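Local coordinates for CalS11 (Micromonospora echinospora, PDB 3TOS), which probably transfers a methyl group from S-adenosylmethionine to an oxygen atom of a calicheamicin precursor during biosynthesis of that antibiotic, at residues 188-201 against 222-234. Residues are numbered along the deposited sequence; the frame is centred on the assembly and turned at random. Where two conformers were deposited one is given.
Sequences FDLDLYEPTKAVLE and KWPGENIAMRKVL. With SAH (S-adenosyl-L-homocysteine), chain O; GLU (glutamic acid), chain P.
Glu226 reaches across to Thr196 and to Asp191, in the loop that precedes helix 193-201. Its extended chain passes Thr196 at about a right angle, and Glu226 CG lies 3.7 Å from Thr196 OG1. OE2 then accepts a weak hydrogen bond from Asp191 N and another from a water, which also donates to Thr196 OG1 and accepts from Leu190 N. The other oxygen, OE1, is held by the backbone N of Glu217. Asp191 in turn lies over one face of the Trp223 indole. Asp191 CB sits 4.0 Å from the centroid of the Trp223 six-membered ring, a CH-pi contact, and the carboxylate is stacked 22° from the ring plane. In this Rossmann-like methyltransferase domain the loop follows strand 183-188 and lines the S-adenosyl-L-homocysteine pocket. At the ring edge Trp223 NE1 gives bound glutamate OE2 a nearly straight 2.9 Å bond. A leucine at Trp223 would probably cost the glutamate this bond and leave the Asp191 carboxylate without its stacking surface. Further along, helices 193-201 and 225-233 cross at -38°. Tyr193, with CG anti to its own N (chi1 163°), lays its ring as a knob among Gly225, Ile228, Ala229 and Lys232. Tyr193 CE1 lies 3.6 Å from Ile228 CG2.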
ATOM      1  N   PHE B 188      17.340  -9.631 -26.996  1.00  7.30           N
ATOM      2  CA  PHE B 188      17.370  -9.796 -28.448  1.00  7.31           C
ATOM      3  C   PHE B 188      17.766  -8.521 -29.157  1.00  7.89           C
ATOM      4  O   PHE B 188      17.021  -7.523 -29.150  1.00  9.71           O
ATOM      5  CB  PHE B 188      15.958 -10.205 -28.923  1.00  9.25           C
ATOM      6  CG  PHE B 188      15.662 -11.645 -28.649  1.00  9.14           C
ATOM      7  CD1 PHE B 188      15.235 -12.069 -27.374  1.00 10.63           C
ATOM      8  CD2 PHE B 188      15.788 -12.566 -29.658  1.00  9.63           C
ATOM      9  CE1 PHE B 188      14.968 -13.436 -27.111  1.00 10.40           C
ATOM     10  CE2 PHE B 188      15.518 -13.903 -29.431  1.00  9.58           C
ATOM     11  CZ  PHE B 188      15.077 -14.366 -28.131  1.00 11.22           C
ATOM     12  N   ASP B 189      18.892  -8.571 -29.826  1.00  8.28           N
ATOM     13  CA  ASP B 189      19.375  -7.431 -30.605  1.00  8.01           C
ATOM     14  C   ASP B 189      20.009  -7.887 -31.915  1.00  9.30           C
ATOM     15  O   ASP B 189      21.082  -7.395 -32.337  1.00 10.44           O
ATOM     16  CB  ASP B 189      20.393  -6.600 -29.803  1.00 10.75           C
ATOM     17  CG  ASP B 189      20.560  -5.193 -30.349  1.00 14.00           C
ATOM     18  OD1 ASP B 189      19.851  -4.837 -31.300  1.00 14.75           O
ATOM     19  OD2 ASP B 189      21.413  -4.445 -29.805  1.00 15.83           O
ATOM     20  N   LEU B 190      19.320  -8.803 -32.603  1.00  9.30           N
ATOM     21  CA  LEU B 190      19.821  -9.317 -33.888  1.00  9.52           C
ATOM     22  C   LEU B 190      19.239  -8.587 -35.059  1.00  8.92           C
ATOM     23  O   LEU B 190      19.756  -8.752 -36.187  1.00 10.25           O
ATOM     24  CB  LEU B 190      19.421 -10.804 -34.059  1.00  9.50           C
ATOM     25  CG  LEU B 190      19.860 -11.780 -32.963  1.00  9.68           C
ATOM     26  CD1 LEU B 190      18.909 -12.990 -32.991  1.00 11.18           C
ATOM     27  CD2 LEU B 190      21.284 -12.248 -33.296  1.00  9.73           C
ATOM     28  N   ASP B 191      18.149  -7.838 -34.833  1.00  9.37           N
ATOM     29  CA  ASP B 191      17.423  -7.078 -35.908  1.00  9.67           C
ATOM     30  C   ASP B 191      16.588  -7.918 -36.864  1.00 10.11           C
ATOM     31  O   ASP B 191      15.514  -7.504 -37.255  1.00 12.62           O
ATOM     32  CB  ASP B 191      18.360  -6.144 -36.713  1.00 13.18           C
ATOM     33  CG  ASP B 191      19.026  -5.118 -35.821  1.00 14.98           C
ATOM     34  OD1 ASP B 191      18.298  -4.476 -35.017  1.00 15.52           O
ATOM     35  OD2 ASP B 191      20.282  -4.967 -35.871  1.00 17.34           O
ATOM     36  N   LEU B 192      17.106  -9.095 -37.255  1.00 10.21           N
ATOM     37  CA  LEU B 192      16.584  -9.852 -38.401  1.00 11.46           C
ATOM     38  C   LEU B 192      15.574 -10.886 -37.953  1.00 11.16           C
ATOM     39  O   LEU B 192      15.716 -11.522 -36.875  1.00 11.01           O
ATOM     40  CB  LEU B 192      17.734 -10.589 -39.089  1.00 10.61           C
ATOM     41  CG  LEU B 192      18.848  -9.634 -39.523  1.00 11.16           C
ATOM     42  CD1 LEU B 192      19.973 -10.519 -40.125  1.00 14.23           C
ATOM     43  CD2 LEU B 192      18.279  -8.674 -40.620  1.00 11.50           C
ATOM     44  N   TYR B 193      14.597 -11.122 -38.843  1.00 10.80           N
ATOM     45  CA  TYR B 193      13.515 -12.071 -38.593  1.00 10.55           C
ATOM     46  C   TYR B 193      13.965 -13.511 -38.326  1.00 10.77           C
ATOM     47  O   TYR B 193      13.613 -14.075 -37.277  1.00 10.48           O
ATOM     48  CB  TYR B 193      12.590 -12.036 -39.817  1.00 10.90           C
ATOM     49  CG  TYR B 193      11.667 -13.227 -39.926  1.00 11.06           C
ATOM     50  CD1 TYR B 193      10.707 -13.465 -38.944  1.00 11.52           C
ATOM     51  CD2 TYR B 193      11.722 -14.059 -41.036  1.00 12.30           C
ATOM     52  CE1 TYR B 193       9.873 -14.547 -39.007  1.00 12.01           C
ATOM     53  CE2 TYR B 193      10.898 -15.205 -41.107  1.00 12.85           C
ATOM     54  CZ  TYR B 193       9.970 -15.429 -40.079  1.00 12.84           C
ATOM     55  OH  TYR B 193       9.089 -16.499 -40.123  1.00 16.43           O
ATOM     56  N   GLU B 194      14.718 -14.106 -39.237  1.00 10.45           N
ATOM     57  CA  GLU B 194      14.993 -15.582 -39.128  1.00 11.19           C
ATOM     58  C   GLU B 194      15.754 -15.975 -37.848  1.00 10.30           C
ATOM     59  O   GLU B 194      15.336 -16.907 -37.160  1.00 10.92           O
ATOM     60  CB  GLU B 194      15.723 -16.101 -40.381  1.00 12.92           C
ATOM     61  CG  GLU B 194      14.824 -16.056 -41.594  1.00 15.72           C
ATOM     62  CD  GLU B 194      15.423 -16.770 -42.780  1.00 21.39           C
ATOM     63  OE1 GLU B 194      16.261 -17.707 -42.575  1.00 25.71           O
ATOM     64  OE2 GLU B 194      15.022 -16.501 -43.917  1.00 21.14           O
ATOM     65  N   PRO B 195      16.863 -15.302 -37.539  1.00  9.41           N
ATOM     66  CA  PRO B 195      17.565 -15.733 -36.338  1.00  8.03           C
ATOM     67  C   PRO B 195      16.775 -15.402 -35.081  1.00  8.53           C
ATOM     68  O   PRO B 195      16.864 -16.147 -34.101  1.00  9.14           O
ATOM     69  CB  PRO B 195      18.865 -14.905 -36.404  1.00  9.02           C
ATOM     70  CG  PRO B 195      18.582 -13.772 -37.287  1.00 10.45           C
ATOM     71  CD  PRO B 195      17.650 -14.327 -38.335  1.00  9.26           C
ATOM     72  N   THR B 196      16.028 -14.298 -35.085  1.00  9.09           N
ATOM     73  CA  THR B 196      15.170 -14.010 -33.930  1.00  8.24           C
ATOM     74  C   THR B 196      14.192 -15.154 -33.662  1.00  8.20           C
ATOM     75  O   THR B 196      14.016 -15.545 -32.506  1.00  8.79           O
ATOM     76  CB  THR B 196      14.441 -12.664 -34.079  1.00  8.55           C
ATOM     77  OG1 THR B 196      15.435 -11.622 -34.228  1.00  9.98           O
ATOM     78  CG2 THR B 196      13.527 -12.368 -32.867  1.00  8.19           C
ATOM     79  N   LYS B 197      13.480 -15.554 -34.688  1.00  9.83           N
ATOM     80  CA  LYS B 197      12.525 -16.649 -34.587  1.00  9.90           C
ATOM     81  C   LYS B 197      13.171 -17.931 -34.081  1.00  9.47           C
ATOM     82  O   LYS B 197      12.635 -18.562 -33.164  1.00  9.48           O
ATOM     83  CB  LYS B 197      11.883 -16.912 -35.974  1.00 10.57           C
ATOM     84  CG  LYS B 197      10.781 -18.032 -35.926  1.00 11.40           C
ATOM     85  CD  LYS B 197      10.150 -18.163 -37.318  1.00 12.80           C
ATOM     86  CE  LYS B 197       8.937 -19.109 -37.321  1.00 14.77           C
ATOM     87  NZ  LYS B 197       9.413 -20.483 -37.228  1.00 16.42           N
ATOM     88  N   ALA B 198      14.305 -18.297 -34.668  1.00  9.72           N
ATOM     89  CA  ALA B 198      14.996 -19.520 -34.239  1.00  9.77           C
ATOM     90  C   ALA B 198      15.413 -19.457 -32.764  1.00  9.67           C
ATOM     91  O   ALA B 198      15.350 -20.479 -32.054  1.00 10.37           O
ATOM     92  CB  ALA B 198      16.252 -19.728 -35.113  1.00 10.71           C
ATOM     93  N   VAL B 199      15.898 -18.295 -32.321  1.00  9.23           N
ATOM     94  CA  VAL B 199      16.384 -18.227 -30.971  1.00  8.92           C
ATOM     95  C   VAL B 199      15.227 -18.185 -30.001  1.00  8.45           C
ATOM     96  O   VAL B 199      15.283 -18.820 -28.955  1.00  9.78           O
ATOM     97  CB  VAL B 199      17.300 -17.007 -30.796  1.00  8.57           C
ATOM     98  CG1 VAL B 199      17.577 -16.777 -29.301  1.00 10.36           C
ATOM     99  CG2 VAL B 199      18.615 -17.226 -31.567  1.00 10.71           C
ATOM    100  N   LEU B 200      14.132 -17.496 -30.343  1.00  8.08           N
ATOM    101  CA  LEU B 200      12.969 -17.507 -29.457  1.00  9.93           C
ATOM    102  C   LEU B 200      12.504 -18.938 -29.252  1.00 10.95           C
ATOM    103  O   LEU B 200      12.163 -19.350 -28.127  1.00 12.35           O
ATOM    104  CB  LEU B 200      11.799 -16.719 -30.088  1.00 12.04           C
ATOM    105  CG  LEU B 200      11.797 -15.231 -29.861  1.00 14.44           C
ATOM    106  CD1 LEU B 200      10.693 -14.649 -30.801  1.00 15.19           C
ATOM    107  CD2 LEU B 200      11.525 -14.883 -28.354  1.00 14.25           C
ATOM    108  N   GLU B 201      12.457 -19.701 -30.337  1.00 11.97           N
ATOM    109  CA  GLU B 201      12.002 -21.141 -30.230  1.00 11.09           C
ATOM    110  C   GLU B 201      12.953 -21.969 -29.325  1.00 11.93           C
ATOM    111  O   GLU B 201      12.491 -22.805 -28.510  1.00 14.21           O
ATOM    112  CB  GLU B 201      11.913 -21.746 -31.637  1.00 11.27           C
ATOM    113  CG  GLU B 201      10.739 -21.222 -32.394  1.00 11.40           C
ATOM    114  CD  GLU B 201      10.842 -21.397 -33.890  1.00 13.95           C
ATOM    115  OE1 GLU B 201      11.932 -21.724 -34.416  1.00 15.74           O
ATOM    116  OE2 GLU B 201       9.805 -21.142 -34.568  1.00 15.29           O
ATOM    117  N   LYS B 222      12.030   0.189 -39.426  1.00 11.31           N
ATOM    118  CA  LYS B 222      13.205  -0.197 -40.183  1.00 12.54           C
ATOM    119  C   LYS B 222      13.521  -1.706 -40.018  1.00 12.32           C
ATOM    120  O   LYS B 222      14.154  -2.304 -40.880  1.00 13.49           O
ATOM    121  CB  LYS B 222      14.404   0.628 -39.710  1.00 14.09           C
ATOM    122  CG  LYS B 222      15.628   0.427 -40.563  1.00 18.54           C
ATOM    123  CD  LYS B 222      16.771   1.230 -39.894  1.00 21.94           C
ATOM    124  CE  LYS B 222      17.676   1.799 -40.847  1.00 25.18           C
ATOM    125  NZ  LYS B 222      18.699   2.607 -40.089  1.00 26.12           N
ATOM    126  N   TRP B 223      13.053  -2.309 -38.903  1.00 10.98           N
ATOM    127  CA  TRP B 223      13.458  -3.690 -38.574  1.00 10.21           C
ATOM    128  C   TRP B 223      12.266  -4.454 -38.047  1.00  9.25           C
ATOM    129  O   TRP B 223      12.144  -4.702 -36.831  1.00 10.34           O
ATOM    130  CB  TRP B 223      14.560  -3.712 -37.476  1.00 12.04           C
ATOM    131  CG  TRP B 223      15.831  -2.981 -37.833  1.00 13.03           C
ATOM    132  CD1 TRP B 223      16.305  -1.847 -37.241  1.00 13.61           C
ATOM    133  CD2 TRP B 223      16.795  -3.364 -38.819  1.00 12.45           C
ATOM    134  NE1 TRP B 223      17.520  -1.497 -37.799  1.00 15.07           N
ATOM    135  CE2 TRP B 223      17.836  -2.405 -38.777  1.00 14.33           C
ATOM    136  CE3 TRP B 223      16.878  -4.422 -39.738  1.00 13.58           C
ATOM    137  CZ2 TRP B 223      18.952  -2.478 -39.590  1.00 15.21           C
ATOM    138  CZ3 TRP B 223      18.012  -4.489 -40.554  1.00 13.65           C
ATOM    139  CH2 TRP B 223      19.016  -3.505 -40.486  1.00 15.14           C
ATOM    140  N   PRO B 224      11.363  -4.828 -38.949  1.00  9.65           N
ATOM    141  CA  PRO B 224      10.129  -5.492 -38.521  1.00  9.73           C
ATOM    142  C   PRO B 224      10.359  -6.981 -38.156  1.00 10.46           C
ATOM    143  O   PRO B 224       9.380  -7.632 -37.769  1.00 10.80           O
ATOM    144  CB  PRO B 224       9.228  -5.339 -39.762  1.00 11.01           C
ATOM    145  CG  PRO B 224      10.205  -5.440 -40.930  1.00 10.69           C
ATOM    146  CD  PRO B 224      11.457  -4.673 -40.417  1.00 10.56           C
ATOM    147  N   GLY B 225      11.599  -7.498 -38.256  1.00  9.14           N
ATOM    148  CA  GLY B 225      11.801  -8.941 -38.090  1.00  9.95           C
ATOM    149  C   GLY B 225      11.471  -9.490 -36.700  1.00 10.99           C
ATOM    150  O   GLY B 225      10.951 -10.595 -36.581  1.00 10.93           O
ATOM    151  N   GLU B 226      11.813  -8.735 -35.645  1.00 10.80           N
ATOM    152  CA  GLU B 226      11.480  -9.193 -34.268  1.00 10.26           C
ATOM    153  C   GLU B 226       9.972  -9.316 -34.067  1.00 10.39           C
ATOM    154  O   GLU B 226       9.493 -10.275 -33.436  1.00  9.05           O
ATOM    155  CB  GLU B 226      12.130  -8.269 -33.241  1.00 10.96           C
ATOM    156  CG  GLU B 226      13.641  -8.525 -33.161  1.00 11.90           C
ATOM    157  CD  GLU B 226      14.389  -7.417 -32.489  1.00 12.36           C
ATOM    158  OE1 GLU B 226      13.749  -6.531 -31.872  1.00 12.56           O
ATOM    159  OE2 GLU B 226      15.629  -7.399 -32.629  1.00 14.28           O
ATOM    160  N   ASN B 227       9.218  -8.350 -34.605  1.00  9.44           N
ATOM    161  CA  ASN B 227       7.773  -8.373 -34.480  1.00  9.13           C
ATOM    162  C   ASN B 227       7.195  -9.561 -35.276  1.00 10.21           C
ATOM    163  O   ASN B 227       6.375 -10.339 -34.751  1.00 11.80           O
ATOM    164  CB  ASN B 227       7.190  -7.020 -34.983  1.00 10.31           C
ATOM    165  CG  ASN B 227       5.695  -6.906 -34.787  1.00 11.44           C
ATOM    166  OD1 ASN B 227       4.945  -7.819 -35.130  1.00 13.45           O
ATOM    167  ND2 ASN B 227       5.253  -5.801 -34.175  1.00 12.39           N
ATOM    168  N   ILE B 228       7.637  -9.718 -36.510  1.00  9.56           N
ATOM    169  CA  ILE B 228       7.147 -10.817 -37.329  1.00  9.74           C
ATOM    170  C   ILE B 228       7.474 -12.161 -36.657  1.00  9.92           C
ATOM    171  O   ILE B 228       6.613 -13.066 -36.618  1.00 11.10           O
ATOM    172  CB  ILE B 228       7.754 -10.790 -38.747  1.00 10.17           C
ATOM    173  CG1 ILE B 228       7.273  -9.540 -39.526  1.00 10.75           C
ATOM    174  CG2 ILE B 228       7.295 -12.023 -39.544  1.00 10.74           C
ATOM    175  CD1 ILE B 228       8.235  -9.155 -40.669  1.00 12.94           C
ATOM    176  N   ALA B 229       8.668 -12.259 -36.070  1.00 10.71           N
ATOM    177  CA  ALA B 229       9.075 -13.449 -35.347  1.00 10.30           C
ATOM    178  C   ALA B 229       8.151 -13.707 -34.129  1.00 10.86           C
ATOM    179  O   ALA B 229       7.662 -14.848 -33.915  1.00 13.41           O
ATOM    180  CB  ALA B 229      10.524 -13.365 -34.905  1.00 10.72           C
HETATM  181  N   MSE B 230       7.925 -12.673 -33.317  0.59 11.91           N
HETATM  182  CA  MSE B 230       7.089 -12.835 -32.146  0.59 14.54           C
HETATM  183  C   MSE B 230       5.666 -13.208 -32.541  0.59 13.51           C
HETATM  184  O   MSE B 230       5.028 -14.041 -31.886  0.59 13.79           O
HETATM  185  CB  MSE B 230       7.060 -11.563 -31.283  0.59 20.66           C
HETATM  186  CG  MSE B 230       6.083 -11.706 -30.104  0.59 26.93           C
HETATM  187 SE   MSE B 230       6.566 -10.713 -28.480  0.59 34.50          SE
HETATM  188  CE  MSE B 230       7.694 -12.067 -27.635  0.59 34.17           C
ATOM    189  N   ARG B 231       5.140 -12.591 -33.592  1.00 11.63           N
ATOM    190  CA  ARG B 231       3.770 -12.910 -33.983  1.00 11.56           C
ATOM    191  C   ARG B 231       3.644 -14.346 -34.479  1.00 12.49           C
ATOM    192  O   ARG B 231       2.590 -15.008 -34.292  1.00 14.62           O
ATOM    193  CB  ARG B 231       3.286 -11.899 -35.032  1.00 10.12           C
ATOM    194  CG  ARG B 231       2.805 -10.624 -34.395  1.00 11.18           C
ATOM    195  CD  ARG B 231       2.100  -9.686 -35.409  1.00 12.34           C
ATOM    196  NE  ARG B 231       2.984  -9.095 -36.433  1.00 13.31           N
ATOM    197  CZ  ARG B 231       2.928  -9.354 -37.735  1.00 14.09           C
ATOM    198  NH1 ARG B 231       3.772  -8.706 -38.528  1.00 14.49           N
ATOM    199  NH2 ARG B 231       2.042 -10.232 -38.223  1.00 14.35           N
ATOM    200  N   LYS B 232       4.713 -14.865 -35.051  1.00 11.17           N
ATOM    201  CA  LYS B 232       4.729 -16.295 -35.451  1.00 13.06           C
ATOM    202  C   LYS B 232       4.903 -17.281 -34.310  1.00 14.02           C
ATOM    203  O   LYS B 232       4.324 -18.365 -34.343  1.00 15.83           O
ATOM    204  CB  LYS B 232       5.784 -16.578 -36.509  1.00 15.18           C
ATOM    205  CG  LYS B 232       5.353 -15.962 -37.861  1.00 19.16           C
ATOM    206  CD  LYS B 232       6.125 -16.511 -38.995  1.00 23.55           C
ATOM    207  CE  LYS B 232       5.909 -15.725 -40.284  1.00 26.43           C
ATOM    208  NZ  LYS B 232       4.626 -16.045 -41.006  1.00 29.84           N
ATOM    209  N   VAL B 233       5.712 -16.945 -33.319  1.00 12.61           N
ATOM    210  CA  VAL B 233       6.090 -17.937 -32.322  1.00 12.02           C
ATOM    211  C   VAL B 233       5.119 -17.900 -31.132  1.00 11.55           C
ATOM    212  O   VAL B 233       4.668 -18.950 -30.633  1.00 14.60           O
ATOM    213  CB  VAL B 233       7.540 -17.650 -31.859  1.00 13.51           C
ATOM    214  CG1 VAL B 233       7.954 -18.628 -30.755  1.00 13.74           C
ATOM    215  CG2 VAL B 233       8.501 -17.784 -33.026  1.00 14.21           C
ATOM    216  N   LEU B 234       4.811 -16.676 -30.673  1.00  9.92           N
ATOM    217  CA  LEU B 234       4.062 -16.501 -29.424  1.00  9.99           C
ATOM    218  C   LEU B 234       2.754 -15.725 -29.554  1.00 10.27           C
ATOM    219  O   LEU B 234       1.769 -16.033 -28.852  1.00 12.08           O
ATOM    220  CB  LEU B 234       4.938 -15.791 -28.363  1.00 11.03           C
ATOM    221  CG  LEU B 234       6.219 -16.550 -27.923  1.00 11.66           C
ATOM    222  CD1 LEU B 234       7.007 -15.762 -26.874  1.00 13.07           C
ATOM    223  CD2 LEU B 234       5.910 -17.891 -27.339  1.00 14.33           C
TER
HETATM  224  N   SAH O 258      23.947  -5.073 -28.964  1.00  9.79           N
HETATM  225  CA  SAH O 258      24.856  -4.251 -29.826  1.00 10.23           C
HETATM  226  CB  SAH O 258      24.311  -4.028 -31.227  1.00  9.20           C
HETATM  227  CG  SAH O 258      24.206  -5.343 -32.027  1.00  9.29           C
HETATM  228  SD  SAH O 258      24.057  -4.975 -33.763  1.00 10.34           S
HETATM  229  C   SAH O 258      25.006  -2.901 -29.127  1.00 12.03           C
HETATM  230  O   SAH O 258      25.763  -2.009 -29.617  1.00 12.30           O
HETATM  231  OXT SAH O 258      24.492  -2.693 -28.020  1.00 11.85           O
HETATM  232  C5' SAH O 258      23.309  -6.471 -34.431  1.00  9.70           C
HETATM  233  C4' SAH O 258      24.208  -7.747 -34.303  1.00  9.00           C
HETATM  234  O4' SAH O 258      23.407  -8.901 -34.592  1.00  9.67           O
HETATM  235  C3' SAH O 258      25.313  -7.705 -35.369  1.00  9.51           C
HETATM  236  O3' SAH O 258      26.617  -7.672 -34.738  1.00 10.19           O
HETATM  237  C2' SAH O 258      25.047  -8.963 -36.179  1.00 10.52           C
HETATM  238  O2' SAH O 258      26.225  -9.640 -36.663  1.00 11.26           O
HETATM  239  C1' SAH O 258      24.265  -9.840 -35.173  1.00  9.10           C
HETATM  240  N9  SAH O 258      23.445 -10.873 -35.851  1.00  9.50           N
HETATM  241  C8  SAH O 258      22.387 -10.688 -36.684  1.00 11.22           C
HETATM  242  N7  SAH O 258      22.010 -11.922 -37.109  1.00 10.20           N
HETATM  243  C5  SAH O 258      22.815 -12.864 -36.576  1.00  9.83           C
HETATM  244  C6  SAH O 258      22.898 -14.327 -36.658  1.00  9.24           C
HETATM  245  N6  SAH O 258      22.065 -15.010 -37.476  1.00 12.05           N
HETATM  246  N1  SAH O 258      23.867 -14.920 -35.916  1.00 10.83           N
HETATM  247  C2  SAH O 258      24.711 -14.208 -35.110  1.00 10.60           C
HETATM  248  N3  SAH O 258      24.738 -12.859 -35.038  1.00 10.02           N
HETATM  249  C4  SAH O 258      23.748 -12.183 -35.722  1.00  9.51           C
HETATM  250  N   GLU P 259      19.578  -1.502 -32.598  1.00 23.68           N
HETATM  251  CA  GLU P 259      20.787  -0.621 -32.780  1.00 23.74           C
HETATM  252  C   GLU P 259      20.552   0.704 -32.052  1.00 25.40           C
HETATM  253  O   GLU P 259      19.489   0.891 -31.432  1.00 25.37           O
HETATM  254  CB  GLU P 259      21.072  -0.349 -34.290  1.00 24.03           C
HETATM  255  CG  GLU P 259      19.907   0.387 -34.997  1.00 24.32           C
HETATM  256  CD  GLU P 259      20.130   0.593 -36.502  1.00 23.99           C
HETATM  257  OE1 GLU P 259      21.298   0.577 -36.969  1.00 24.08           O
HETATM  258  OE2 GLU P 259      19.142   0.876 -37.196  1.00 22.84           O
HETATM  259  OXT GLU P 259      21.378   1.635 -32.075  1.00 26.50           O
HETATM  260  O   HOH W   1      16.587  -9.983 -32.245  1.00 10.18           O
HETATM  261  O   HOH W   2      14.098  -6.943 -39.596  1.00 10.93           O
HETATM  262  O   HOH W   3      13.692  -6.471 -35.429  1.00 14.31           O